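Local coordinates for scarecrow-like protein 3 (Arabidopsis thaliana, PDB 6KPB) that probably acts as a transcription regulator in plant development, forming a homodimer and binding zinc finger proteins such as JACKDAW/IDD10, at residues A[369-374]-A[399-404]; A[97-102]-A[392-397]; A[361-366]-A[410-415]. All coordinates share one frame; numbering follows the deposited sequence.

Overall arrangement
All three contacts lie in the helical part of the GRAS domain, around helices 360-381 and 387-406. Contact 1 pairs them. Contact 2, its centre about 7 Å away, sets helix 92-109 against an earlier part of helix 387-406; contacts 1 and 2 meet where Ile401 CD1 lies 3.5 Å from Phe100 CE1. Contact 3 joins the start of helix 360-381 to the loop after helix 387-406, about 9 Å from contact 1 between centres, with Asn403 ND2 2.9 Å from Glu411 O. Contacts 2 and 3, centres about 14 Å apart, meet where Phe100 CD2 lies 3.5 Å from Leu364 CD1. Residues of 369-374 pack on the bound peptide, whereas contact 2 touches the second subunit of the homodimer.

Contact 1: residues A[369-374]-A[399-404]; sequences YTYAAL and EEIKNI
Tyr371 carries this contact, laid across the side of helix 399-404 and meeting Glu400 and Ile401 on one turn and Ile404 on the next. Its CB starts 4.0 Å from Ile401 CD1. CG and CD1 stay near the same methyl, and further out the ring slides over Ile401 CG1, which sits above the ring centre at 3.7 Å and only 8° off the normal, a CH-pi contact made almost straight down onto the face. Ile401 can do this because its CG1 is anti to the carbonyl carbon, beside the backbone N, which brings the CG1-CD1 branch over to the tyrosine. On the rim, CE2 has Ile404 CD1 4.1 Å away, near the ring plane; on the other edge CE1 faces Glu400 OE1 at 3.6 Å. At the tip, OH donates a hydrogen bond to Glu400 OE1 at 2.8 Å, reaching the anti side of a carboxylate turned 67° from the ring. The same hydroxyl rests 3.2 Å from Glu400 CB, and so lies alongside the root of that side chain as well as its end. One bond at the tip and the isoleucine over the face together restrict how the ring can turn. Ile96 of helix 92-109 also packs on Tyr371. With the segment axes 174° apart, the arrangement is that of an antiparallel helical hairpin, here helices 360-381 and 387-406 of the GRAS domain.

Contact 2: residues A[97-102]-A[392-397]; sequences AAYFTE and VEKMLF
Tyr99 bridges the two helices, its ring reaching the backbone of Glu393 and Lys394. Two residues before it, Ala97 O takes both Thr101 N and, at 2.6 Å, Thr101 OG1, which approach from opposite faces of the carbonyl plane, the hydroxyl bond turning the threonine back onto its own helix. At Tyr99, CG is anti to the carbonyl carbon (chi1 -63°), which sends the ring across to 392-397. One face lies over Glu393 O, 3.7 Å from CZ and displaced toward the rim, while CE1 comes to 3.5 Å from Lys394 CA. The hydroxyl ends beside Lys394 CB, also at 3.5 Å, the two side chains crossing at about a right angle. A leucine here would stop short of the second helix and would probably open a gap beside Glu393 O and Lys394 CB. Next in sequence, Phe100 turns elsewhere, onto Leu368 of helix 360-381. Glu102 completes the walk: its OE2 stays 5.2 Å from Lys394 NZ, too far for a salt bridge, and its OE1 instead bonds to Thr122 OG1 of the second subunit, to which Lys394 NZ adds a weak bond. Opposite Tyr99 the helix widens into a pi-type turn, with Val392 O accepting from both Leu396 N and Phe397 N. The whole is a helix-on-helix contact in the alpha-helical part of a GRAS domain, at the homodimer interface, where Thr122 of the second subunit packs on Tyr99.

Contact 3: residues A[361-366]-A[410-415]; sequences MERLLE and FERRER
Two guanidinium groups lie flat on each other here: those of Arg363 and Arg412, with centres 3.5 Å apart and planes only 19° from parallel. Arg412 NH1 sits over the centre of the Arg363 group, 3.1 Å from its CZ, whereas CZ of Arg363 falls toward the rim of the Arg412 group. Arg415 joins the pile on the opposite face, its NH2 3.6 Å above the Arg412 plane. The stack is held by an anion, because Glu408 OE2 forms salt bridges with both Arg412 NH1 and Arg363 NH2, which probably offsets much of the shared charge. Other bonds fix the rotation of each group: Arg363 NE donates to Ile404 O, and Arg412 NH2 bonds to Asn356 OD1. Both chains bend at chi3 (-61° in Arg363, 90° in Arg412), which turns the flat ends face to face. Arg363 comes from the first turn of helix 360-381, Arg412 from the loop joining helix 387-406 to helix 419-428. On the same helix as Arg363, Leu364 packs on helices 49-69 and 92-109, and Glu366 makes a salt bridge to Arg472 of strand 472-482.

Contact 1: residues A[369-374]-A[399-404]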
loop_
_atom_site.group_PDB
_atom_site.type_symbol
_atom_site.label_atom_id
_atom_site.label_comp_id
_atom_site.label_asym_id
_atom_site.label_seq_id
_atom_site.Cartn_x
_atom_site.Cartn_y
_atom_site.Cartn_z
ATOM N N TYR A 369 -27.624 -5.510 3.271
ATOM C CA TYR A 369 -28.449 -5.089 4.399
ATOM C C TYR A 369 -27.637 -5.003 5.684
ATOM O O TYR A 369 -27.818 -4.071 6.477
ATOM C CB TYR A 369 -29.630 -6.043 4.573
ATOM C CG TYR A 369 -30.775 -5.780 3.622
ATOM C CD1 TYR A 369 -31.792 -4.897 3.958
ATOM C CD2 TYR A 369 -30.839 -6.414 2.390
ATOM C CE1 TYR A 369 -32.842 -4.653 3.093
ATOM C CE2 TYR A 369 -31.884 -6.177 1.517
ATOM C CZ TYR A 369 -32.882 -5.295 1.873
ATOM O OH TYR A 369 -33.924 -5.058 1.007
ATOM N N THR A 370 -26.739 -5.966 5.911
ATOM C CA THR A 370 -25.959 -5.974 7.145
ATOM C C THR A 370 -25.047 -4.757 7.227
ATOM O O THR A 370 -25.056 -4.026 8.225
ATOM C CB THR A 370 -25.139 -7.263 7.245
ATOM O OG1 THR A 370 -26.018 -8.395 7.263
ATOM C CG2 THR A 370 -24.298 -7.261 8.513
ATOM N N TYR A 371 -24.257 -4.517 6.181
ATOM C CA TYR A 371 -23.293 -3.426 6.225
ATOM C C TYR A 371 -23.934 -2.063 6.006
ATOM O O TYR A 371 -23.329 -1.050 6.370
ATOM C CB TYR A 371 -22.180 -3.674 5.206
ATOM C CG TYR A 371 -21.290 -4.823 5.611
ATOM C CD1 TYR A 371 -20.238 -4.632 6.498
ATOM C CD2 TYR A 371 -21.521 -6.108 5.139
ATOM C CE1 TYR A 371 -19.429 -5.684 6.887
ATOM C CE2 TYR A 371 -20.718 -7.165 5.521
ATOM C CZ TYR A 371 -19.675 -6.947 6.395
ATOM O OH TYR A 371 -18.874 -7.999 6.778
ATOM N N ALA A 372 -25.139 -2.009 5.434
ATOM C CA ALA A 372 -25.881 -0.754 5.432
ATOM C C ALA A 372 -26.197 -0.318 6.854
ATOM O O ALA A 372 -26.152 0.876 7.173
ATOM C CB ALA A 372 -27.166 -0.889 4.616
ATOM N N ALA A 373 -26.512 -1.278 7.724
ATOM C CA ALA A 373 -26.742 -0.964 9.129
ATOM C C ALA A 373 -25.450 -0.531 9.812
ATOM O O ALA A 373 -25.422 0.476 10.529
ATOM C CB ALA A 373 -27.354 -2.171 9.841
ATOM N N LEU A 374 -24.364 -1.281 9.597
ATOM C CA LEU A 374 -23.088 -0.933 10.217
ATOM C C LEU A 374 -22.589 0.424 9.738
ATOM O O LEU A 374 -22.126 1.242 10.541
ATOM C CB LEU A 374 -22.054 -2.021 9.933
ATOM C CG LEU A 374 -22.211 -3.306 10.748
ATOM C CD1 LEU A 374 -21.381 -4.428 10.149
ATOM C CD2 LEU A 374 -21.817 -3.060 12.197
ATOM N N GLU A 399 -12.690 -4.859 3.887
ATOM C CA GLU A 399 -12.004 -6.133 3.706
ATOM C C GLU A 399 -12.971 -7.304 3.828
ATOM O O GLU A 399 -12.875 -8.276 3.071
ATOM C CB GLU A 399 -10.866 -6.267 4.715
ATOM C CG GLU A 399 -9.627 -5.486 4.330
ATOM C CD GLU A 399 -9.094 -5.893 2.969
ATOM O OE1 GLU A 399 -9.028 -7.111 2.696
ATOM O OE2 GLU A 399 -8.757 -4.996 2.170
ATOM N N GLU A 400 -13.908 -7.227 4.774
ATOM C CA GLU A 400 -14.899 -8.287 4.911
ATOM C C GLU A 400 -15.827 -8.330 3.705
ATOM O O GLU A 400 -16.118 -9.410 3.178
ATOM C CB GLU A 400 -15.690 -8.097 6.204
ATOM C CG GLU A 400 -14.833 -8.156 7.460
ATOM C CD GLU A 400 -15.618 -7.851 8.721
ATOM O OE1 GLU A 400 -16.814 -7.506 8.609
ATOM O OE2 GLU A 400 -15.039 -7.954 9.822
ATOM N N ILE A 401 -16.294 -7.165 3.248
ATOM C CA ILE A 401 -17.138 -7.109 2.056
ATOM C C ILE A 401 -16.395 -7.683 0.856
ATOM O O ILE A 401 -16.932 -8.503 0.101
ATOM C CB ILE A 401 -17.603 -5.665 1.796
ATOM C CG1 ILE A 401 -18.633 -5.236 2.843
ATOM C CG2 ILE A 401 -18.173 -5.527 0.391
ATOM C CD1 ILE A 401 -18.933 -3.754 2.829
ATOM N N LYS A 402 -15.140 -7.264 0.670
ATOM C CA LYS A 402 -14.341 -7.761 -0.446
ATOM C C LYS A 402 -14.164 -9.273 -0.375
ATOM O O LYS A 402 -14.238 -9.963 -1.398
ATOM C CB LYS A 402 -12.983 -7.058 -0.462
ATOM C CG LYS A 402 -11.983 -7.626 -1.453
ATOM C CD LYS A 402 -10.740 -6.750 -1.532
ATOM C CE LYS A 402 -9.478 -7.533 -1.207
ATOM N NZ LYS A 402 -8.259 -6.680 -1.316
ATOM N N ASN A 403 -13.940 -9.808 0.827
ATOM C CA ASN A 403 -13.736 -11.245 0.965
ATOM C C ASN A 403 -15.029 -12.020 0.751
ATOM O O ASN A 403 -15.002 -13.128 0.204
ATOM C CB ASN A 403 -13.145 -11.560 2.339
ATOM C CG ASN A 403 -12.736 -13.014 2.476
ATOM O OD1 ASN A 403 -13.401 -13.798 3.152
ATOM N ND2 ASN A 403 -11.639 -13.382 1.825
ATOM N N ILE A 404 -16.165 -11.456 1.166
ATOM C CA ILE A 404 -17.445 -12.133 0.981
ATOM C C ILE A 404 -17.831 -12.185 -0.493
ATOM O O ILE A 404 -18.423 -13.168 -0.954
ATOM C CB ILE A 404 -18.533 -11.439 1.824
ATOM C CG1 ILE A 404 -18.265 -11.636 3.318
ATOM C CG2 ILE A 404 -19.917 -11.955 1.463
ATOM C CD1 ILE A 404 -19.116 -10.756 4.208
#

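Contact 2: residues A[97-102]-A[392-397]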
loop_
_atom_site.group_PDB
_atom_site.type_symbol
_atom_site.label_atom_id
_atom_site.label_comp_id
_atom_site.label_asym_id
_atom_site.label_seq_id
_atom_site.Cartn_x
_atom_site.Cartn_y
_atom_site.Cartn_z
ATOM N N ALA A 97 -21.583 1.640 -1.724
ATOM C CA ALA A 97 -21.383 1.291 -3.125
ATOM C C ALA A 97 -19.906 1.214 -3.485
ATOM O O ALA A 97 -19.515 0.382 -4.308
ATOM C CB ALA A 97 -22.095 2.300 -4.024
ATOM N N ALA A 98 -19.069 2.054 -2.869
ATOM C CA ALA A 98 -17.650 2.068 -3.215
ATOM C C ALA A 98 -16.979 0.742 -2.879
ATOM O O ALA A 98 -16.187 0.220 -3.673
ATOM C CB ALA A 98 -16.946 3.220 -2.500
ATOM N N TYR A 99 -17.285 0.178 -1.709
ATOM C CA TYR A 99 -16.623 -1.055 -1.298
ATOM C C TYR A 99 -17.215 -2.282 -1.978
ATOM O O TYR A 99 -16.487 -3.238 -2.264
ATOM C CB TYR A 99 -16.680 -1.191 0.225
ATOM C CG TYR A 99 -15.944 -0.075 0.921
ATOM C CD1 TYR A 99 -14.558 -0.066 0.980
ATOM C CD2 TYR A 99 -16.630 0.981 1.500
ATOM C CE1 TYR A 99 -13.876 0.963 1.599
ATOM C CE2 TYR A 99 -15.959 2.014 2.122
ATOM C CZ TYR A 99 -14.582 1.999 2.170
ATOM O OH TYR A 99 -13.908 3.025 2.793
ATOM N N PHE A 100 -18.520 -2.275 -2.260
ATOM C CA PHE A 100 -19.095 -3.364 -3.043
ATOM C C PHE A 100 -18.686 -3.278 -4.507
ATOM O O PHE A 100 -18.537 -4.312 -5.167
ATOM C CB PHE A 100 -20.618 -3.367 -2.913
ATOM C CG PHE A 100 -21.113 -3.926 -1.608
ATOM C CD1 PHE A 100 -21.273 -3.105 -0.506
ATOM C CD2 PHE A 100 -21.420 -5.271 -1.486
ATOM C CE1 PHE A 100 -21.725 -3.615 0.696
ATOM C CE2 PHE A 100 -21.873 -5.788 -0.287
ATOM C CZ PHE A 100 -22.026 -4.958 0.805
ATOM N N THR A 101 -18.504 -2.065 -5.034
ATOM C CA THR A 101 -18.035 -1.922 -6.409
ATOM C C THR A 101 -16.621 -2.466 -6.559
ATOM O O THR A 101 -16.336 -3.244 -7.477
ATOM C CB THR A 101 -18.095 -0.457 -6.848
ATOM O OG1 THR A 101 -19.457 -0.010 -6.842
ATOM C CG2 THR A 101 -17.521 -0.288 -8.241
ATOM N N GLU A 102 -15.716 -2.060 -5.662
ATOM C CA GLU A 102 -14.354 -2.586 -5.699
ATOM C C GLU A 102 -14.348 -4.099 -5.534
ATOM O O GLU A 102 -13.574 -4.803 -6.196
ATOM C CB GLU A 102 -13.503 -1.921 -4.614
ATOM C CG GLU A 102 -12.167 -2.611 -4.374
ATOM C CD GLU A 102 -11.090 -1.666 -3.877
ATOM O OE1 GLU A 102 -11.351 -0.448 -3.807
ATOM O OE2 GLU A 102 -9.978 -2.140 -3.561
ATOM N N VAL A 392 -11.986 2.483 9.624
ATOM C CA VAL A 392 -12.854 1.367 9.992
ATOM C C VAL A 392 -13.646 0.892 8.781
ATOM O O VAL A 392 -13.739 -0.311 8.507
ATOM C CB VAL A 392 -13.779 1.770 11.154
ATOM C CG1 VAL A 392 -14.863 0.723 11.364
ATOM C CG2 VAL A 392 -12.972 1.970 12.428
ATOM N N GLU A 393 -14.217 1.835 8.027
ATOM C CA GLU A 393 -15.042 1.467 6.880
ATOM C C GLU A 393 -14.229 0.736 5.819
ATOM O O GLU A 393 -14.731 -0.193 5.177
ATOM C CB GLU A 393 -15.707 2.713 6.295
ATOM C CG GLU A 393 -16.851 3.251 7.143
ATOM C CD GLU A 393 -17.325 4.619 6.693
ATOM O OE1 GLU A 393 -16.600 5.277 5.914
ATOM O OE2 GLU A 393 -18.422 5.040 7.118
ATOM N N LYS A 394 -12.968 1.126 5.629
ATOM C CA LYS A 394 -12.127 0.499 4.611
ATOM C C LYS A 394 -11.412 -0.744 5.135
ATOM O O LYS A 394 -11.582 -1.840 4.592
ATOM C CB LYS A 394 -11.115 1.476 4.099
ATOM C CG LYS A 394 -9.883 0.810 3.580
ATOM C CD LYS A 394 -9.390 1.427 2.307
ATOM C CE LYS A 394 -9.117 0.347 1.290
ATOM N NZ LYS A 394 -8.119 0.777 0.295
ATOM N N MET A 395 -10.597 -0.586 6.182
ATOM C CA MET A 395 -9.711 -1.666 6.606
ATOM C C MET A 395 -10.454 -2.826 7.256
ATOM O O MET A 395 -9.907 -3.931 7.316
ATOM C CB MET A 395 -8.648 -1.131 7.565
ATOM C CG MET A 395 -7.745 -0.072 6.959
ATOM S SD MET A 395 -6.314 0.310 7.985
ATOM C CE MET A 395 -5.490 1.525 6.956
ATOM N N LEU A 396 -11.675 -2.609 7.742
ATOM C CA LEU A 396 -12.446 -3.662 8.396
ATOM C C LEU A 396 -13.629 -4.092 7.536
ATOM O O LEU A 396 -13.605 -5.183 6.960
ATOM C CB LEU A 396 -12.909 -3.205 9.781
ATOM C CG LEU A 396 -11.804 -3.072 10.830
ATOM C CD1 LEU A 396 -12.382 -2.680 12.181
ATOM C CD2 LEU A 396 -11.009 -4.365 10.938
ATOM N N PHE A 397 -14.672 -3.264 7.433
ATOM C CA PHE A 397 -15.853 -3.654 6.670
ATOM C C PHE A 397 -15.520 -3.841 5.197
ATOM O O PHE A 397 -16.035 -4.759 4.549
ATOM C CB PHE A 397 -16.957 -2.610 6.839
ATOM C CG PHE A 397 -17.315 -2.329 8.270
ATOM C CD1 PHE A 397 -17.233 -3.325 9.230
ATOM C CD2 PHE A 397 -17.729 -1.064 8.657
ATOM C CE1 PHE A 397 -17.561 -3.065 10.547
ATOM C CE2 PHE A 397 -18.057 -0.799 9.972
ATOM C CZ PHE A 397 -17.973 -1.801 10.918
#

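Contact 3: residues A[361-366]-A[410-415]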
loop_
_atom_site.group_PDB
_atom_site.type_symbol
_atom_site.label_atom_id
_atom_site.label_comp_id
_atom_site.label_asym_id
_atom_site.label_seq_id
_atom_site.Cartn_x
_atom_site.Cartn_y
_atom_site.Cartn_z
ATOM N N MET A 361 -25.361 -13.737 -5.701
ATOM C CA MET A 361 -26.502 -12.853 -5.480
ATOM C C MET A 361 -27.065 -13.016 -4.075
ATOM O O MET A 361 -27.520 -12.041 -3.464
ATOM C CB MET A 361 -27.584 -13.125 -6.526
ATOM C CG MET A 361 -28.703 -12.098 -6.537
ATOM S SD MET A 361 -28.104 -10.437 -6.903
ATOM C CE MET A 361 -27.349 -10.702 -8.505
ATOM N N GLU A 362 -27.047 -14.243 -3.549
ATOM C CA GLU A 362 -27.478 -14.479 -2.175
ATOM C C GLU A 362 -26.651 -13.656 -1.197
ATOM O O GLU A 362 -27.188 -12.862 -0.417
ATOM C CB GLU A 362 -27.369 -15.967 -1.840
ATOM C CG GLU A 362 -28.462 -16.842 -2.422
ATOM C CD GLU A 362 -28.198 -18.316 -2.184
ATOM O OE1 GLU A 362 -27.011 -18.698 -2.101
ATOM O OE2 GLU A 362 -29.171 -19.091 -2.074
ATOM N N ARG A 363 -25.328 -13.837 -1.230
ATOM C CA ARG A 363 -24.458 -13.141 -0.291
ATOM C C ARG A 363 -24.482 -11.635 -0.509
ATOM O O ARG A 363 -24.365 -10.872 0.454
ATOM C CB ARG A 363 -23.032 -13.678 -0.408
ATOM C CG ARG A 363 -22.951 -15.192 -0.316
ATOM C CD ARG A 363 -21.539 -15.666 -0.026
ATOM N NE ARG A 363 -20.594 -15.269 -1.063
ATOM C CZ ARG A 363 -20.436 -15.912 -2.216
ATOM N NH1 ARG A 363 -21.167 -16.986 -2.486
ATOM N NH2 ARG A 363 -19.544 -15.482 -3.098
ATOM N N LEU A 364 -24.644 -11.189 -1.757
ATOM C CA LEU A 364 -24.701 -9.756 -2.020
ATOM C C LEU A 364 -25.948 -9.129 -1.409
ATOM O O LEU A 364 -25.879 -8.037 -0.834
ATOM C CB LEU A 364 -24.656 -9.492 -3.524
ATOM C CG LEU A 364 -24.833 -8.028 -3.930
ATOM C CD1 LEU A 364 -23.755 -7.169 -3.297
ATOM C CD2 LEU A 364 -24.819 -7.877 -5.438
ATOM N N LEU A 365 -27.094 -9.804 -1.519
ATOM C CA LEU A 365 -28.335 -9.244 -0.993
ATOM C C LEU A 365 -28.271 -9.080 0.520
ATOM O O LEU A 365 -28.582 -8.010 1.054
ATOM C CB LEU A 365 -29.520 -10.124 -1.389
ATOM C CG LEU A 365 -30.022 -9.951 -2.824
ATOM C CD1 LEU A 365 -31.206 -10.864 -3.098
ATOM C CD2 LEU A 365 -30.389 -8.498 -3.082
ATOM N N GLU A 366 -27.858 -10.132 1.230
ATOM C CA GLU A 366 -27.835 -10.072 2.688
ATOM C C GLU A 366 -26.744 -9.135 3.192
ATOM O O GLU A 366 -26.982 -8.318 4.089
ATOM C CB GLU A 366 -27.659 -11.476 3.270
ATOM C CG GLU A 366 -28.960 -12.247 3.392
ATOM C CD GLU A 366 -29.986 -11.516 4.238
ATOM O OE1 GLU A 366 -29.721 -11.293 5.438
ATOM O OE2 GLU A 366 -31.052 -11.153 3.698
ATOM N N PHE A 410 -11.443 -21.955 -0.058
ATOM C CA PHE A 410 -10.750 -21.659 1.190
ATOM C C PHE A 410 -10.393 -20.184 1.322
ATOM O O PHE A 410 -10.236 -19.695 2.446
ATOM C CB PHE A 410 -9.483 -22.509 1.301
ATOM N N GLU A 411 -10.265 -19.464 0.204
ATOM C CA GLU A 411 -9.888 -18.057 0.255
ATOM C C GLU A 411 -10.959 -17.185 0.898
ATOM O O GLU A 411 -10.649 -16.076 1.343
ATOM C CB GLU A 411 -9.580 -17.540 -1.152
ATOM N N ARG A 412 -12.205 -17.652 0.953
ATOM C CA ARG A 412 -13.296 -16.890 1.558
ATOM C C ARG A 412 -13.409 -17.301 3.020
ATOM O O ARG A 412 -14.015 -18.325 3.345
ATOM C CB ARG A 412 -14.601 -17.125 0.806
ATOM C CG ARG A 412 -15.685 -16.104 1.117
ATOM C CD ARG A 412 -16.852 -16.237 0.156
ATOM N NE ARG A 412 -17.864 -17.172 0.638
ATOM C CZ ARG A 412 -18.558 -17.988 -0.149
ATOM N NH1 ARG A 412 -18.335 -17.998 -1.454
ATOM N NH2 ARG A 412 -19.465 -18.802 0.371
ATOM N N ARG A 413 -12.821 -16.498 3.908
ATOM C CA ARG A 413 -12.815 -16.807 5.331
ATOM C C ARG A 413 -13.976 -16.170 6.083
ATOM O O ARG A 413 -14.370 -16.685 7.136
ATOM C CB ARG A 413 -11.497 -16.352 5.963
ATOM C CG ARG A 413 -10.282 -16.563 5.076
ATOM C CD ARG A 413 -9.012 -16.708 5.898
ATOM N NE ARG A 413 -9.060 -17.885 6.760
ATOM C CZ ARG A 413 -8.823 -19.126 6.342
ATOM N NH1 ARG A 413 -8.526 -19.354 5.070
ATOM N NH2 ARG A 413 -8.888 -20.139 7.194
ATOM N N GLU A 414 -14.531 -15.072 5.572
ATOM C CA GLU A 414 -15.615 -14.354 6.243
ATOM C C GLU A 414 -16.968 -15.002 5.934
ATOM O O GLU A 414 -17.872 -14.396 5.362
ATOM C CB GLU A 414 -15.598 -12.886 5.839
ATOM C CG GLU A 414 -14.378 -12.114 6.321
ATOM C CD GLU A 414 -14.238 -12.134 7.831
ATOM O OE1 GLU A 414 -13.406 -12.914 8.344
ATOM O OE2 GLU A 414 -14.968 -11.380 8.506
ATOM N N ARG A 415 -17.096 -16.266 6.341
ATOM C CA ARG A 415 -18.313 -17.041 6.098
ATOM C C ARG A 415 -19.222 -16.923 7.319
ATOM O O ARG A 415 -19.361 -17.839 8.133
ATOM C CB ARG A 415 -17.968 -18.490 5.777
ATOM C CG ARG A 415 -17.191 -18.653 4.481
ATOM C CD ARG A 415 -16.791 -20.097 4.243
ATOM N NE ARG A 415 -16.277 -20.297 2.891
ATOM C CZ ARG A 415 -17.023 -20.685 1.863
ATOM N NH1 ARG A 415 -18.316 -20.923 2.035
ATOM N NH2 ARG A 415 -16.478 -20.841 0.664
#